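Local structure of heme oxygenase 1 (Synechocystis sp., 1WE1) at residues A166-N169 with T170-A174; N193-F196 with A197-M200. The protein binds heme and probably opens its ring to biliverdin IXalpha, carbon monoxide and iron, a key step toward the chromophores of the photosynthetic antennae. One frame throughout, in Å; residues are numbered along the deposited sequence.

Interaction 1 (A166-N169 with T170-A174). With HEM (protoporphyrin IX containing Fe), chain H; PO4 (phosphate ion), chain E.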
# COMPACT_ATOMS: atom_id res chain seq x y z
N ALA A 166 1.73 17.91 8.06
CA ALA A 166 2.44 18.03 9.33
C ALA A 166 2.75 16.64 9.86
O ALA A 166 3.71 16.46 10.61
CB ALA A 166 1.60 18.81 10.33
N PHE A 167 1.93 15.66 9.50
CA PHE A 167 2.18 14.30 9.96
C PHE A 167 3.30 13.72 9.12
O PHE A 167 4.15 12.98 9.62
CB PHE A 167 0.96 13.40 9.82
CG PHE A 167 1.20 12.00 10.34
CD1 PHE A 167 0.93 11.67 11.66
CD2 PHE A 167 1.78 11.04 9.52
CE1 PHE A 167 1.25 10.41 12.17
CE2 PHE A 167 2.10 9.77 10.02
CZ PHE A 167 1.84 9.46 11.35
N LYS A 168 3.29 14.05 7.83
CA LYS A 168 4.31 13.54 6.93
C LYS A 168 5.70 13.97 7.40
O LYS A 168 6.69 13.30 7.11
CB LYS A 168 4.02 14.02 5.50
CG LYS A 168 4.73 13.22 4.41
CD LYS A 168 4.36 13.71 3.00
CE LYS A 168 5.30 13.11 1.94
NZ LYS A 168 5.07 13.62 0.55
N ASN A 169 5.78 15.08 8.12
CA ASN A 169 7.08 15.54 8.63
C ASN A 169 7.44 14.80 9.90
O ASN A 169 8.55 14.28 10.03
CB ASN A 169 7.05 17.05 8.90
CG ASN A 169 7.12 17.86 7.62
OD1 ASN A 169 7.94 17.58 6.73
ND2 ASN A 169 6.27 18.88 7.52
N THR A 170 6.51 14.74 10.84
CA THR A 170 6.76 14.02 12.08
C THR A 170 7.27 12.64 11.70
O THR A 170 8.23 12.13 12.30
CB THR A 170 5.46 13.86 12.90
OG1 THR A 170 4.96 15.15 13.28
CG2 THR A 170 5.72 13.01 14.15
N TYR A 171 6.65 12.04 10.68
CA TYR A 171 7.03 10.70 10.23
C TYR A 171 8.44 10.63 9.62
O TYR A 171 9.21 9.74 9.98
CB TYR A 171 5.98 10.16 9.25
CG TYR A 171 6.18 8.70 8.90
CD1 TYR A 171 7.12 8.32 7.94
CD2 TYR A 171 5.48 7.70 9.57
CE1 TYR A 171 7.37 6.98 7.66
CE2 TYR A 171 5.72 6.35 9.30
CZ TYR A 171 6.67 6.00 8.34
OH TYR A 171 6.91 4.67 8.04
N ARG A 172 8.78 11.54 8.71
CA ARG A 172 10.12 11.54 8.11
C ARG A 172 11.12 11.78 9.24
O ARG A 172 12.17 11.15 9.31
CB ARG A 172 10.26 12.67 7.10
CG ARG A 172 9.44 12.54 5.84
CD ARG A 172 9.40 13.89 5.15
NE ARG A 172 8.78 13.86 3.83
CZ ARG A 172 9.25 13.15 2.81
NH1 ARG A 172 8.61 13.20 1.64
NH2 ARG A 172 10.34 12.39 2.95
N GLN A 173 10.78 12.73 10.10
CA GLN A 173 11.59 13.09 11.25
C GLN A 173 11.82 11.84 12.07
O GLN A 173 12.96 11.48 12.39
CB GLN A 173 10.86 14.15 12.09
CG GLN A 173 11.58 14.59 13.37
CD GLN A 173 12.93 15.22 13.09
OE1 GLN A 173 13.04 16.16 12.31
NE2 GLN A 173 13.97 14.70 13.74
N ALA A 174 10.72 11.16 12.41
CA ALA A 174 10.78 9.94 13.20
C ALA A 174 11.85 9.00 12.64
O ALA A 174 12.66 8.46 13.39
CB ALA A 174 9.43 9.25 13.19
CHA HEM H . 5.44 9.26 -3.14
CHB HEM H . 4.90 4.50 -2.49
CHC HEM H . 2.74 4.32 -6.83
CHD HEM H . 1.99 9.05 -6.57
C1A HEM H . 5.62 7.96 -2.61
C2A HEM H . 6.45 7.60 -1.47
C3A HEM H . 6.33 6.25 -1.31
C4A HEM H . 5.37 5.80 -2.33
CMA HEM H . 7.01 5.36 -0.31
CAA HEM H . 7.23 8.57 -0.59
CBA HEM H . 8.55 9.11 -1.19
CGA HEM H . 9.26 9.99 -0.34
O1A HEM H . 10.28 9.47 0.28
O2A HEM H . 8.96 11.19 -0.18
C1B HEM H . 4.28 4.00 -3.65
C2B HEM H . 4.08 2.59 -3.95
C3B HEM H . 3.43 2.54 -5.15
C4B HEM H . 3.30 3.92 -5.60
CMB HEM H . 4.52 1.46 -3.06
CAB HEM H . 2.86 1.33 -5.88
CBB HEM H . 3.93 0.32 -6.36
C1C HEM H . 2.26 5.57 -7.11
C2C HEM H . 1.36 5.92 -8.19
C3C HEM H . 1.35 7.27 -8.24
C4C HEM H . 1.98 7.74 -7.03
CMC HEM H . 0.61 4.92 -9.05
CAC HEM H . 0.81 8.15 -9.36
CBC HEM H . -0.68 8.51 -9.12
C1D HEM H . 2.86 9.56 -5.57
C2D HEM H . 3.02 10.98 -5.26
C3D HEM H . 3.95 11.03 -4.27
C4D HEM H . 4.40 9.64 -4.02
CMD HEM H . 2.26 12.06 -5.97
CAD HEM H . 4.49 12.22 -3.52
CBD HEM H . 5.85 12.76 -4.13
CGD HEM H . 6.51 13.68 -3.28
O1D HEM H . 6.59 13.46 -2.02
O2D HEM H . 7.04 14.73 -3.76
NA HEM H . 5.00 6.86 -3.13
NB HEM H . 3.79 4.81 -4.66
NC HEM H . 2.61 6.72 -6.37
ND HEM H . 3.69 8.77 -4.77
FE HEM H . 3.79 6.80 -4.73
P PO4 E . 6.34 17.76 1.28
O1 PO4 E . 7.62 18.51 1.39
O2 PO4 E . 5.59 17.88 2.56
O3 PO4 E . 6.62 16.32 1.01
O4 PO4 E . 5.52 18.32 0.17
O HOH W 1 2.40 6.80 -3.58

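Interaction 2 (N193-F196 with A197-M200). With HEM (protoporphyrin IX containing Fe), chain H.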
# COMPACT_ATOMS: atom_id res chain seq x y z
N ASN A 193 12.89 -1.48 -1.76
CA ASN A 193 12.83 -1.77 -3.18
C ASN A 193 12.23 -3.17 -3.39
O ASN A 193 11.67 -3.47 -4.45
CB ASN A 193 14.23 -1.69 -3.81
CG ASN A 193 14.67 -0.26 -4.06
OD1 ASN A 193 14.11 0.43 -4.92
ND2 ASN A 193 15.67 0.20 -3.31
N ASP A 194 12.34 -4.01 -2.37
CA ASP A 194 11.78 -5.35 -2.44
C ASP A 194 10.25 -5.23 -2.37
O ASP A 194 9.53 -5.81 -3.19
CB ASP A 194 12.28 -6.23 -1.29
CG ASP A 194 13.57 -6.96 -1.61
OD1 ASP A 194 14.57 -6.31 -1.96
OD2 ASP A 194 13.58 -8.21 -1.51
N ALA A 195 9.77 -4.47 -1.38
CA ALA A 195 8.35 -4.27 -1.19
C ALA A 195 7.72 -3.68 -2.45
O ALA A 195 6.66 -4.11 -2.87
CB ALA A 195 8.09 -3.36 -0.01
N PHE A 196 8.38 -2.70 -3.05
CA PHE A 196 7.85 -2.11 -4.27
C PHE A 196 7.59 -3.21 -5.29
O PHE A 196 6.52 -3.26 -5.91
CB PHE A 196 8.82 -1.10 -4.88
CG PHE A 196 8.57 0.31 -4.48
CD1 PHE A 196 8.99 0.79 -3.23
CD2 PHE A 196 7.93 1.19 -5.34
CE1 PHE A 196 8.78 2.11 -2.87
CE2 PHE A 196 7.71 2.52 -4.98
CZ PHE A 196 8.14 2.98 -3.74
N ALA A 197 8.57 -4.09 -5.47
CA ALA A 197 8.44 -5.16 -6.44
C ALA A 197 7.24 -6.04 -6.09
O ALA A 197 6.54 -6.51 -6.98
CB ALA A 197 9.71 -5.99 -6.46
N MET A 198 7.00 -6.25 -4.81
CA MET A 198 5.87 -7.07 -4.39
C MET A 198 4.51 -6.42 -4.69
O MET A 198 3.52 -7.12 -4.92
CB MET A 198 6.00 -7.39 -2.90
CG MET A 198 7.18 -8.29 -2.64
SD MET A 198 7.29 -8.87 -0.95
CE MET A 198 8.28 -7.54 -0.19
N ASN A 199 4.48 -5.10 -4.68
CA ASN A 199 3.25 -4.38 -4.99
C ASN A 199 3.06 -4.51 -6.49
O ASN A 199 1.97 -4.80 -6.98
CB ASN A 199 3.39 -2.91 -4.61
CG ASN A 199 3.16 -2.68 -3.14
OD1 ASN A 199 2.02 -2.61 -2.69
ND2 ASN A 199 4.23 -2.59 -2.37
N MET A 200 4.15 -4.32 -7.22
CA MET A 200 4.12 -4.40 -8.66
C MET A 200 3.67 -5.77 -9.14
O MET A 200 3.01 -5.87 -10.17
CB MET A 200 5.49 -4.05 -9.22
CG MET A 200 5.88 -2.60 -8.99
SD MET A 200 7.18 -2.04 -10.11
CE MET A 200 8.66 -2.29 -9.08
CHA HEM H . 5.44 9.26 -3.14
CHB HEM H . 4.90 4.50 -2.49
CHC HEM H . 2.74 4.32 -6.83
CHD HEM H . 1.99 9.05 -6.57
C1A HEM H . 5.62 7.96 -2.61
C2A HEM H . 6.45 7.60 -1.47
C3A HEM H . 6.33 6.25 -1.31
C4A HEM H . 5.37 5.80 -2.33
CMA HEM H . 7.01 5.36 -0.31
CAA HEM H . 7.23 8.57 -0.59
CBA HEM H . 8.55 9.11 -1.19
CGA HEM H . 9.26 9.99 -0.34
O1A HEM H . 10.28 9.47 0.28
O2A HEM H . 8.96 11.19 -0.18
C1B HEM H . 4.28 4.00 -3.65
C2B HEM H . 4.08 2.59 -3.95
C3B HEM H . 3.43 2.54 -5.15
C4B HEM H . 3.30 3.92 -5.60
CMB HEM H . 4.52 1.46 -3.06
CAB HEM H . 2.86 1.33 -5.88
CBB HEM H . 3.93 0.32 -6.36
C1C HEM H . 2.26 5.57 -7.11
C2C HEM H . 1.36 5.92 -8.19
C3C HEM H . 1.35 7.27 -8.24
C4C HEM H . 1.98 7.74 -7.03
CMC HEM H . 0.61 4.92 -9.05
CAC HEM H . 0.81 8.15 -9.36
CBC HEM H . -0.68 8.51 -9.12
C1D HEM H . 2.86 9.56 -5.57
C2D HEM H . 3.02 10.98 -5.26
C3D HEM H . 3.95 11.03 -4.27
C4D HEM H . 4.40 9.64 -4.02
CMD HEM H . 2.26 12.06 -5.97
CAD HEM H . 4.49 12.22 -3.52
CBD HEM H . 5.85 12.76 -4.13
CGD HEM H . 6.51 13.68 -3.28
O1D HEM H . 6.59 13.46 -2.02
O2D HEM H . 7.04 14.73 -3.76
NA HEM H . 5.00 6.86 -3.13
NB HEM H . 3.79 4.81 -4.66
NC HEM H . 2.61 6.72 -6.37
ND HEM H . 3.69 8.77 -4.77
FE HEM H . 3.79 6.80 -4.73
O HOH W 1 2.40 6.80 -3.58

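Interaction 1 (A166-N169 with T170-A174)
K168 and R172, one turn apart on helix 164-176, run side by side toward the two heme propionates; this i, i+4 pair forms the propionate-binding edge of the all-helical heme oxygenase fold, and both are established heme b-binding residues. K168 NZ donates a hydrogen bond to HEM O1D (3.0 Å), while R172 NH1 holds HEM O2A at 2.7 Å. The second bond is fairly straight, with an N-H...O angle of 152°, and O2A sits at the guanidinium edge, near its plane. A phosphate ion, probably from the crystallisation liquor and also held by K165, accepts a bond from K168 NZ through PO4 O3 (3.1 Å). These anions probably offset the charge of two cationic groups whose ends, K168 NZ and R172 NH1, lie 3.7 Å apart. K168 CE rests obliquely against the guanidinium, 3.3 Å from R172 NH1. The lysine reaches so far because its CG is anti to the backbone N (chi1 -162°) and the rest of its chain is extended. A leucine in place of R172 would probably leave O2A without this charged donor and K168 without the flat group along its shaft. Behind the polar ends, the backbone N of R172 bonds to K168 O from well above the carbonyl plane, and R172 CG comes within 3.1 Å of the same oxygen. On an adjoining side of the helix F167 CE2 meets Y171 CB. F167 also stacks edge-to-face with F71, and Y171 OH is hydrogen-bonded to S124 of helix 120-146. At the start of 166-169, A166 O accepts from T170 N and, at 3.2 Å, from T170 OG1, the two donors arriving from opposite faces of its carbonyl plane.

Interaction 2 (N193-F196 with A197-M200)
N199 folds back one turn along helix 182-205 to put its side-chain amide on A195 O, so this carbonyl is gripped twice by one residue. The backbone N of N199 approaches nearly along the C=O axis (3.0 Å), as in a regular i, i+4 helical bond; N199 ND2 comes in at 2.9 Å from A195 O but 59° out of the carbonyl plane, off the lone pairs. With chi1 at -81°, CG stands beside its own backbone N, which turns the amide back toward the preceding turn. ND2 also bonds to Y105 OH, and OD1 accepts a weak bond from R127, so both ends of the amide have partners while N199 CB packs 3.7 Å from HEM CBB of a vinyl group. Next to it, F196 O accepts from M200 N (2.9 Å), and D194 O from M198 N (3.0 Å) in its carbonyl plane; the bond from A197 N to N193 O is weak. The F196 ring lies at the heme's CMB-bearing rim, on the side opposite the iron-bound water, with methyl CMB over one face and F196 CE2 3.8 Å from HEM C2B. Its neighbour H17, the axial iron ligand, places it on the proximal side of the pocket. M198 bends at its sulfur and lays CE 3.4 Å from A195 CA. N193 is satisfied through OD1 by S16 and through ND2 by G12 O; D194 makes a salt bridge with R108. The helix thus packs against three others: 14-21 meets F196 and M200, 100-115 meets M198, and 120-146 meets A195, F196 and M198.

In the fold
Interactions 1 and 2 lie on successive helices, 164-176 and 182-205, and follow one another in series along the chain within the single heme oxygenase domain. Their centres are about 23 Å apart and their nearest atoms about 11 Å, so they do not touch; the heme joins them. Interaction 1 addresses the propionates at one edge of the porphyrin, while interaction 2 supports the proximal face and a vinyl-bearing rim. Helix 120-146 packs against both. The two helices hold the heme in different ways, charged hydrogen bonds at the propionates and apolar contact at the proximal rim; with hydrogen bonds from R10 and Y125 and the axial ligand H17, this probably helps set how it lies.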